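Local atomic coordinates of uncharacterized IolB-like protein (Salmonella typhimurium LT2, PDB entry 2QJV), a protein that probably isomerises a glucuronate-type sugar, as in its KduI/IolB relatives, and binds nickel within a cupin fold. Residues Val54-Leu59 and Met76-Arg81; Asn136-His141 and Ala164-Pro169; Glu157-Ala162 and Asp238-Asn243. The protein carries 2 engineered substitutions. All coordinates share one frame; numbering follows the deposited sequence.

The three contacts run from a partly open loop to the interior of a sheet. Contact 3 is core: two neighbouring strands joined by paired backbone bonds, with aromatic and polar side chains on both faces. Contact 2 is also buried but joins two different sheets, through an arginine, an amide and backbone carbonyls; its strand 138-142 lies next to strand 154-160 of contact 3 in the same sheet, and Ser166 OG meets Thr160 OG1 and Tyr241 OH there. Contact 1 is the most exposed, held across its segments by apolar touches, with a charged end bound to sulfate. Its Pro78 O meets Tyr159 OH, so the loop 76-81 lies against the sheet of contact 3.

Contact 1: Val54-Leu59 and Met76-Arg81; sequences VLVAGL and MSPFER. With SO4 (sulfate ion), chain I.
Val56 and Pro78 make the tight part of this contact, with Val56 CG1 lying 4.0 Å from Pro78 CB. That methyl stands anti to the backbone N (chi1 180°), which brings it across the proline ring. Ala57 points its CB at the Met76-Ser77 peptide, 3.6 Å from Met76 O, with Pro78 CD beyond at 4.2 Å. The chains here run nearly antiparallel, and Val56 O is taken by Arg75 NE instead of by a backbone partner in 76-81.

Packing is looser on the outer side. The selenomethionine Met76 starts away from 54-59, but its chain bends at chi2 and chi3 and returns SE to 3.9 Å from Gly58 CA, with Leu59 CG farther off at 4.4 Å. Within the loop, Met76 N donates to Glu80 OE2 at 2.8 Å, from above the carboxylate plane. Exposed Arg81 leaves the contact and grips a sulfate, probably from the crystallisation liquor, through NE to O4 (3.0 Å) and NH2 to O2 (2.8 Å); His130 NE2 also binds this ion. Ser77 OG accepts from Phe79 N in an ST turn, while Val56 and Ala57 together face Glu104, forming a classic beta bulge where the chain turns a corner at Val56 in this cupin-type fold.

Contact 2: Asn136-His141 and Ala164-Pro169; sequences NQRLVH and ATSSWP. Engineered in segment 164-169: Ala164 (natural residue Asp).
The Asn136 amide lies at the edge of the Trp168 indole, near its plane and beside CD1; Trp168 CG stands anti to the backbone N (chi1 176°), which places that edge at the amide. One end of the amide also sits over the centre of the Arg138 guanidinium, the other reaching beyond it, while Ser167 N lies at the guanidinium edge, in plane. The indole meets the ring of His260 as well. In the cupin fold of this protein, the contact bridges two antiparallel sheets: strand 138-142 belongs to one, and the short strand 165-166 edges the other.

The chains come closest at Asn136 and Thr165, whose CA atoms are 5.4 Å apart. One end of the Asn136 amide is 3.1 Å from both Thr165 O and Trp168 O; the amide is probably turned over in the model, so hydrogen bonds to these carbonyls are possible but undecided. The fit of the bent Arg138 chain against Ser166 is doubtful, as is the weak hydrogen bond from Arg138 NH1 to Trp168 O. Beyond Trp168 the peptide bond to Pro169 is cis, and the proline ring crosses the Asn136 side chain at about a right angle.

Thr165 OG1 is hydrogen-bonded to the backbone N, and Trp168 NE1 to the backbone O, of Ala235 of the second subunit. Ser167, its side chain about 6 Å from a bound nickel ion, has its OG hydrogen-bonded to Tyr188 OH and Tyr241 OH.

Contact 3: Glu157-Ala162 and Asp238-Asn243; sequences EVYTNA and DNYYLN. Engineered in segment 157-162: Ala162 (natural residue Glu).
Strands 157-160 and 238-243 run antiparallel, their axes 4.8 Å apart at closest and their directions differing by 169°; Val158 pairs with Tyr241 and Thr160 with Asn239 through reciprocal N-H...O bonds, such as Val158 N to Tyr241 O at 2.9 Å. Tyr159 and Tyr240 lie between them as a non-hydrogen-bonded pair; Glu157 and Leu242 form another beyond Val158-Tyr241.

On the face carrying these four residues, Tyr240 turns its edge to the face of Tyr159 in a T-shaped stack, with planes at 66° and centroids 5.2 Å apart. Tyr240 CD2 sits off-centre over the Tyr159 ring, 3.6 Å from CE2. The Tyr240 OH donates to Glu157 OE1 at 2.7 Å, approaching on the anti side but tilted from the carboxylate plane. Glu157 OE2 serves His141 ND1 and a salt bridge to Arg75, while Tyr159 OH meets Pro78 O.

On the other face, Tyr241 lies alongside Val158, whose CB is 3.6 Å from Tyr241 CE1; Tyr241 OH and Thr160 OG1 both bond Ser166 OG. One water joins Val158 O, Asn239 OD1 and Thr160 OG1, while Asn239 ND2 bonds His190 ND1. Where strand pairing ends, Asp238 OD1 accepts from the N of the engineered Ala162 at 2.9 Å through its anti lone pair. The Asn243 side chain, about 6 Å from the nickel held by His171, His173, Glu186 and His229, packs on Glu186, placing this strand pair beside the metal site of the cupin fold.

Contact 1: Val54-Leu59 and Met76-Arg81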
loop_
_atom_site.group_PDB
_atom_site.type_symbol
_atom_site.label_atom_id
_atom_site.label_comp_id
_atom_site.label_asym_id
_atom_site.label_seq_id
_atom_site.Cartn_x
_atom_site.Cartn_y
_atom_site.Cartn_z
ATOM N N VAL A 54 9.503 -26.175 23.148
ATOM C CA VAL A 54 10.125 -25.261 24.110
ATOM C C VAL A 54 9.067 -24.844 25.141
ATOM O O VAL A 54 7.979 -24.353 24.783
ATOM C CB VAL A 54 10.765 -24.038 23.448
ATOM C CG1 VAL A 54 11.380 -23.095 24.545
ATOM C CG2 VAL A 54 11.822 -24.456 22.382
ATOM N N LEU A 55 9.368 -25.117 26.423
ATOM C CA LEU A 55 8.500 -24.686 27.541
ATOM C C LEU A 55 8.895 -23.247 27.883
ATOM O O LEU A 55 9.896 -22.985 28.576
ATOM C CB LEU A 55 8.580 -25.636 28.751
ATOM C CG LEU A 55 7.916 -27.035 28.657
ATOM C CD1 LEU A 55 8.458 -27.917 27.532
ATOM C CD2 LEU A 55 8.032 -27.806 30.006
ATOM N N VAL A 56 8.154 -22.317 27.298
ATOM C CA VAL A 56 8.418 -20.882 27.455
ATOM C C VAL A 56 8.121 -20.449 28.921
ATOM O O VAL A 56 8.838 -19.649 29.525
ATOM C CB VAL A 56 7.638 -19.984 26.416
ATOM C CG1 VAL A 56 7.989 -18.484 26.676
ATOM C CG2 VAL A 56 7.861 -20.414 24.910
ATOM N N ALA A 57 7.055 -21.014 29.467
ATOM C CA ALA A 57 6.603 -20.777 30.831
ATOM C C ALA A 57 5.679 -21.929 31.265
ATOM O O ALA A 57 4.816 -22.395 30.502
ATOM C CB ALA A 57 5.895 -19.448 30.940
ATOM N N GLY A 58 5.887 -22.411 32.482
ATOM C CA GLY A 58 5.065 -23.459 33.019
ATOM C C GLY A 58 5.631 -24.853 32.895
ATOM O O GLY A 58 6.720 -25.074 32.367
ATOM N N LEU A 59 4.869 -25.790 33.440
ATOM C CA LEU A 59 5.294 -27.180 33.565
ATOM C C LEU A 59 4.438 -28.093 32.708
ATOM O O LEU A 59 3.236 -27.880 32.597
ATOM C CB LEU A 59 5.222 -27.592 35.044
ATOM C CG LEU A 59 5.928 -26.724 36.083
ATOM C CD1 LEU A 59 5.739 -27.370 37.447
ATOM C CD2 LEU A 59 7.413 -26.507 35.789
HETATM N N MSE A 76 8.135 -19.943 35.512
HETATM C CA MSE A 76 6.730 -19.599 35.340
HETATM C C MSE A 76 6.568 -18.346 34.474
HETATM O O MSE A 76 5.453 -17.920 34.207
HETATM C CB MSE A 76 6.083 -19.448 36.708
HETATM C CG MSE A 76 6.238 -20.729 37.572
HETATM SE SE MSE A 76 5.524 -22.353 36.715
HETATM C CE MSE A 76 3.698 -21.877 36.770
ATOM N N SER A 77 7.699 -17.800 34.020
ATOM C CA SER A 77 7.773 -16.673 33.115
ATOM C C SER A 77 9.119 -16.708 32.370
ATOM O O SER A 77 10.158 -17.009 32.976
ATOM C CB SER A 77 7.679 -15.341 33.846
ATOM O OG SER A 77 7.967 -14.273 32.938
ATOM N N PRO A 78 9.134 -16.349 31.087
ATOM C CA PRO A 78 10.461 -16.271 30.415
ATOM C C PRO A 78 11.420 -15.230 31.089
ATOM O O PRO A 78 12.630 -15.415 31.097
ATOM C CB PRO A 78 10.080 -15.917 28.953
ATOM C CG PRO A 78 8.782 -15.210 29.080
ATOM C CD PRO A 78 8.047 -15.981 30.146
ATOM N N PHE A 79 10.842 -14.244 31.777
ATOM C CA PHE A 79 11.574 -13.154 32.423
ATOM C C PHE A 79 12.305 -13.529 33.738
ATOM O O PHE A 79 12.907 -12.675 34.386
ATOM C CB PHE A 79 10.649 -11.924 32.551
ATOM C CG PHE A 79 10.374 -11.302 31.210
ATOM C CD1 PHE A 79 11.385 -10.582 30.562
ATOM C CD2 PHE A 79 9.164 -11.503 30.556
ATOM C CE1 PHE A 79 11.188 -10.057 29.281
ATOM C CE2 PHE A 79 8.950 -10.971 29.280
ATOM C CZ PHE A 79 9.966 -10.248 28.653
ATOM N N GLU A 80 12.268 -14.811 34.097
ATOM C CA GLU A 80 13.080 -15.329 35.195
ATOM C C GLU A 80 14.558 -15.393 34.754
ATOM O O GLU A 80 15.428 -15.477 35.616
ATOM C CB GLU A 80 12.598 -16.696 35.677
ATOM C CG GLU A 80 11.278 -16.598 36.431
ATOM C CD GLU A 80 10.808 -17.910 37.039
ATOM O OE1 GLU A 80 11.655 -18.721 37.443
ATOM O OE2 GLU A 80 9.581 -18.111 37.143
ATOM N N ARG A 81 14.818 -15.361 33.433
ATOM C CA ARG A 81 16.192 -15.329 32.860
ATOM C C ARG A 81 17.013 -16.581 33.219
ATOM O O ARG A 81 18.223 -16.508 33.483
ATOM C CB ARG A 81 16.960 -14.082 33.281
ATOM C CG ARG A 81 16.313 -12.777 32.837
ATOM C CD ARG A 81 17.047 -11.602 33.403
ATOM N NE ARG A 81 18.403 -11.359 32.883
ATOM C CZ ARG A 81 18.706 -10.644 31.795
ATOM N NH1 ARG A 81 17.782 -10.056 31.061
ATOM N NH2 ARG A 81 19.973 -10.477 31.465
HETATM S S SO4 I . 22.080 -12.185 33.959
HETATM O O1 SO4 I . 23.006 -13.330 33.835
HETATM O O2 SO4 I . 22.241 -11.438 32.704
HETATM O O3 SO4 I . 22.448 -11.305 35.081
HETATM O O4 SO4 I . 20.713 -12.659 34.251
#

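Contact 2: Asn136-His141 and Ala164-Pro169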
loop_
_atom_site.group_PDB
_atom_site.type_symbol
_atom_site.label_atom_id
_atom_site.label_comp_id
_atom_site.label_asym_id
_atom_site.label_seq_id
_atom_site.Cartn_x
_atom_site.Cartn_y
_atom_site.Cartn_z
ATOM N N ASN A 136 24.492 -2.736 23.664
ATOM C CA ASN A 136 24.461 -3.867 22.816
ATOM C C ASN A 136 24.505 -5.192 23.660
ATOM O O ASN A 136 24.471 -6.221 23.008
ATOM C CB ASN A 136 25.640 -3.739 21.812
ATOM C CG ASN A 136 25.474 -4.579 20.544
ATOM O OD1 ASN A 136 24.346 -4.810 20.053
ATOM N ND2 ASN A 136 26.610 -5.020 19.991
ATOM N N GLN A 137 24.553 -5.190 25.025
ATOM C CA GLN A 137 24.718 -6.526 25.788
ATOM C C GLN A 137 23.430 -7.336 26.164
ATOM O O GLN A 137 22.658 -6.945 27.029
ATOM C CB GLN A 137 25.643 -6.496 27.053
ATOM C CG GLN A 137 25.777 -8.002 27.732
ATOM C CD GLN A 137 27.045 -8.332 28.636
ATOM O OE1 GLN A 137 26.900 -8.678 29.824
ATOM N NE2 GLN A 137 28.254 -8.287 28.044
ATOM N N ARG A 138 23.327 -8.534 25.576
ATOM C CA ARG A 138 22.207 -9.423 25.670
ATOM C C ARG A 138 22.596 -10.770 26.318
ATOM O O ARG A 138 23.760 -11.139 26.337
ATOM C CB ARG A 138 21.688 -9.657 24.248
ATOM C CG ARG A 138 21.367 -8.358 23.553
ATOM C CD ARG A 138 21.863 -8.328 22.118
ATOM N NE ARG A 138 23.306 -8.294 21.947
ATOM C CZ ARG A 138 23.925 -8.313 20.766
ATOM N NH1 ARG A 138 23.242 -8.395 19.633
ATOM N NH2 ARG A 138 25.245 -8.271 20.713
ATOM N N LEU A 139 21.626 -11.419 26.927
ATOM C CA LEU A 139 21.773 -12.742 27.467
ATOM C C LEU A 139 21.220 -13.649 26.376
ATOM O O LEU A 139 20.118 -13.422 25.881
ATOM C CB LEU A 139 21.025 -12.898 28.802
ATOM C CG LEU A 139 20.842 -14.296 29.368
ATOM C CD1 LEU A 139 22.216 -14.943 29.697
ATOM C CD2 LEU A 139 19.969 -14.230 30.602
ATOM N N VAL A 140 21.985 -14.688 26.021
ATOM C CA VAL A 140 21.642 -15.629 24.970
ATOM C C VAL A 140 21.661 -17.076 25.539
ATOM O O VAL A 140 22.590 -17.446 26.256
ATOM C CB VAL A 140 22.610 -15.459 23.762
ATOM C CG1 VAL A 140 22.325 -16.470 22.609
ATOM C CG2 VAL A 140 22.620 -13.977 23.276
ATOM N N HIS A 141 20.573 -17.803 25.286
ATOM C CA HIS A 141 20.400 -19.218 25.610
ATOM C C HIS A 141 20.308 -20.027 24.323
ATOM O O HIS A 141 19.292 -19.988 23.588
ATOM C CB HIS A 141 19.147 -19.487 26.450
ATOM C CG HIS A 141 19.147 -18.854 27.817
ATOM N ND1 HIS A 141 17.979 -18.626 28.512
ATOM C CD2 HIS A 141 20.150 -18.387 28.602
ATOM C CE1 HIS A 141 18.268 -18.079 29.682
ATOM N NE2 HIS A 141 19.580 -17.910 29.759
ATOM N N ALA A 164 18.486 -1.212 24.936
ATOM C CA ALA A 164 19.473 -1.906 24.121
ATOM C C ALA A 164 18.928 -2.352 22.763
ATOM O O ALA A 164 17.713 -2.571 22.555
ATOM C CB ALA A 164 20.044 -3.135 24.879
ATOM N N THR A 165 19.873 -2.543 21.847
ATOM C CA THR A 165 19.612 -3.032 20.492
ATOM C C THR A 165 20.169 -4.463 20.362
ATOM O O THR A 165 21.290 -4.711 20.783
ATOM C CB THR A 165 20.277 -2.123 19.429
ATOM O OG1 THR A 165 20.176 -0.755 19.825
ATOM C CG2 THR A 165 19.640 -2.352 18.038
ATOM N N SER A 166 19.376 -5.382 19.806
ATOM C CA SER A 166 19.807 -6.772 19.598
ATOM C C SER A 166 19.593 -7.168 18.123
ATOM O O SER A 166 19.063 -6.367 17.340
ATOM C CB SER A 166 19.158 -7.755 20.614
ATOM O OG SER A 166 17.778 -7.765 20.533
ATOM N N SER A 167 20.064 -8.377 17.751
ATOM C CA SER A 167 20.171 -8.787 16.341
ATOM C C SER A 167 20.926 -7.637 15.593
ATOM O O SER A 167 20.642 -7.281 14.452
ATOM C CB SER A 167 18.808 -9.147 15.732
ATOM O OG SER A 167 18.201 -10.177 16.529
ATOM N N TRP A 168 21.941 -7.148 16.275
ATOM C CA TRP A 168 22.648 -5.955 15.914
ATOM C C TRP A 168 24.076 -6.085 16.412
ATOM O O TRP A 168 24.280 -6.526 17.524
ATOM C CB TRP A 168 21.926 -4.739 16.551
ATOM C CG TRP A 168 22.603 -3.437 16.328
ATOM C CD1 TRP A 168 23.379 -2.760 17.221
ATOM C CD2 TRP A 168 22.573 -2.647 15.130
ATOM N NE1 TRP A 168 23.837 -1.593 16.657
ATOM C CE2 TRP A 168 23.358 -1.491 15.379
ATOM C CE3 TRP A 168 21.945 -2.790 13.882
ATOM C CZ2 TRP A 168 23.559 -0.494 14.407
ATOM C CZ3 TRP A 168 22.143 -1.816 12.922
ATOM C CH2 TRP A 168 22.939 -0.669 13.184
ATOM N N PRO A 169 25.093 -5.680 15.608
ATOM C CA PRO A 169 25.071 -5.083 14.273
ATOM C C PRO A 169 24.300 -5.977 13.320
ATOM O O PRO A 169 24.304 -7.206 13.457
ATOM C CB PRO A 169 26.538 -5.007 13.872
ATOM C CG PRO A 169 27.252 -5.059 15.094
ATOM C CD PRO A 169 26.469 -5.861 16.072
#

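Contact 3: Glu157-Ala162 and Asp238-Asn243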
loop_
_atom_site.group_PDB
_atom_site.type_symbol
_atom_site.label_atom_id
_atom_site.label_comp_id
_atom_site.label_asym_id
_atom_site.label_seq_id
_atom_site.Cartn_x
_atom_site.Cartn_y
_atom_site.Cartn_z
ATOM N N GLU A 157 17.038 -18.359 22.337
ATOM C CA GLU A 157 16.244 -17.322 23.004
ATOM C C GLU A 157 17.234 -16.218 23.483
ATOM O O GLU A 157 18.372 -16.486 23.910
ATOM C CB GLU A 157 15.285 -17.895 24.077
ATOM C CG GLU A 157 15.927 -18.479 25.273
ATOM C CD GLU A 157 14.978 -19.104 26.271
ATOM O OE1 GLU A 157 13.766 -19.310 25.996
ATOM O OE2 GLU A 157 15.508 -19.502 27.303
ATOM N N VAL A 158 16.800 -14.965 23.356
ATOM C CA VAL A 158 17.592 -13.791 23.664
ATOM C C VAL A 158 16.816 -12.782 24.535
ATOM O O VAL A 158 15.609 -12.588 24.331
ATOM C CB VAL A 158 18.059 -13.099 22.338
ATOM C CG1 VAL A 158 18.924 -11.841 22.619
ATOM C CG2 VAL A 158 18.804 -14.098 21.431
ATOM N N TYR A 159 17.533 -12.201 25.507
ATOM C CA TYR A 159 17.021 -11.198 26.433
ATOM C C TYR A 159 17.716 -9.899 26.176
ATOM O O TYR A 159 18.931 -9.804 26.284
ATOM C CB TYR A 159 17.246 -11.571 27.890
ATOM C CG TYR A 159 16.570 -12.822 28.303
ATOM C CD1 TYR A 159 17.115 -14.066 27.993
ATOM C CD2 TYR A 159 15.419 -12.777 29.053
ATOM C CE1 TYR A 159 16.503 -15.231 28.388
ATOM C CE2 TYR A 159 14.796 -13.931 29.448
ATOM C CZ TYR A 159 15.341 -15.155 29.140
ATOM O OH TYR A 159 14.688 -16.291 29.532
ATOM N N THR A 160 16.914 -8.884 25.836
ATOM C CA THR A 160 17.406 -7.558 25.519
ATOM C C THR A 160 16.783 -6.578 26.515
ATOM O O THR A 160 15.598 -6.309 26.471
ATOM C CB THR A 160 17.122 -7.163 24.043
ATOM O OG1 THR A 160 17.504 -8.236 23.164
ATOM C CG2 THR A 160 17.892 -5.829 23.646
ATOM N N ASN A 161 17.603 -6.017 27.380
ATOM C CA ASN A 161 17.092 -5.045 28.368
ATOM C C ASN A 161 16.695 -3.721 27.719
ATOM O O ASN A 161 17.231 -3.344 26.657
ATOM C CB ASN A 161 18.083 -4.904 29.516
ATOM C CG ASN A 161 18.208 -6.196 30.323
ATOM O OD1 ASN A 161 17.384 -7.127 30.210
ATOM N ND2 ASN A 161 19.214 -6.250 31.139
ATOM N N ALA A 162 15.679 -3.085 28.312
ATOM C CA ALA A 162 15.075 -1.852 27.784
ATOM C C ALA A 162 16.157 -0.819 27.458
ATOM O O ALA A 162 16.980 -0.486 28.322
ATOM C CB ALA A 162 14.047 -1.280 28.769
ATOM N N ASP A 238 11.523 -4.250 29.011
ATOM C CA ASP A 238 12.461 -5.340 28.748
ATOM C C ASP A 238 11.842 -6.292 27.690
ATOM O O ASP A 238 10.614 -6.492 27.609
ATOM C CB ASP A 238 12.840 -6.112 30.018
ATOM C CG ASP A 238 13.708 -5.336 30.970
ATOM O OD1 ASP A 238 14.467 -4.420 30.582
ATOM O OD2 ASP A 238 13.607 -5.672 32.149
ATOM N N ASN A 239 12.706 -6.831 26.840
ATOM C CA ASN A 239 12.320 -7.698 25.737
ATOM C C ASN A 239 12.976 -9.088 25.851
ATOM O O ASN A 239 14.032 -9.264 26.456
ATOM C CB ASN A 239 12.650 -6.983 24.402
ATOM C CG ASN A 239 12.394 -7.824 23.123
ATOM O OD1 ASN A 239 13.368 -8.162 22.449
ATOM N ND2 ASN A 239 11.107 -8.127 22.760
ATOM N N TYR A 240 12.261 -10.058 25.310
ATOM C CA TYR A 240 12.658 -11.414 25.161
ATOM C C TYR A 240 12.152 -11.849 23.788
ATOM O O TYR A 240 11.084 -11.412 23.348
ATOM C CB TYR A 240 12.035 -12.294 26.267
ATOM C CG TYR A 240 11.977 -13.774 25.964
ATOM C CD1 TYR A 240 10.919 -14.298 25.200
ATOM C CD2 TYR A 240 12.958 -14.652 26.405
ATOM C CE1 TYR A 240 10.851 -15.632 24.873
ATOM C CE2 TYR A 240 12.874 -16.019 26.128
ATOM C CZ TYR A 240 11.814 -16.507 25.355
ATOM O OH TYR A 240 11.678 -17.844 25.034
ATOM N N TYR A 241 12.932 -12.672 23.100
ATOM C CA TYR A 241 12.415 -13.386 21.931
ATOM C C TYR A 241 13.013 -14.772 21.768
ATOM O O TYR A 241 14.162 -15.024 22.132
ATOM C CB TYR A 241 12.522 -12.582 20.607
ATOM C CG TYR A 241 13.880 -11.991 20.289
ATOM C CD1 TYR A 241 14.914 -12.783 19.757
ATOM C CD2 TYR A 241 14.123 -10.629 20.489
ATOM C CE1 TYR A 241 16.138 -12.243 19.452
ATOM C CE2 TYR A 241 15.344 -10.079 20.193
ATOM C CZ TYR A 241 16.360 -10.893 19.664
ATOM O OH TYR A 241 17.575 -10.341 19.336
ATOM N N LEU A 242 12.158 -15.680 21.279
ATOM C CA LEU A 242 12.504 -17.038 20.935
ATOM C C LEU A 242 12.546 -17.106 19.419
ATOM O O LEU A 242 11.567 -16.722 18.748
ATOM C CB LEU A 242 11.499 -18.036 21.508
ATOM C CG LEU A 242 11.634 -19.512 21.192
ATOM C CD1 LEU A 242 12.929 -20.129 21.785
ATOM C CD2 LEU A 242 10.372 -20.252 21.714
ATOM N N ASN A 243 13.690 -17.521 18.889
ATOM C CA ASN A 243 13.932 -17.643 17.439
ATOM C C ASN A 243 14.047 -19.069 16.984
ATOM O O ASN A 243 14.614 -19.923 17.683
ATOM C CB ASN A 243 15.262 -16.982 16.976
ATOM C CG ASN A 243 15.386 -15.488 17.292
ATOM O OD1 ASN A 243 16.407 -15.055 17.835
ATOM N ND2 ASN A 243 14.400 -14.728 16.970
HETATM O O HOH W 1 15.361 -9.802 23.534
HETATM O O HOH W 2 15.091 -8.601 28.990
#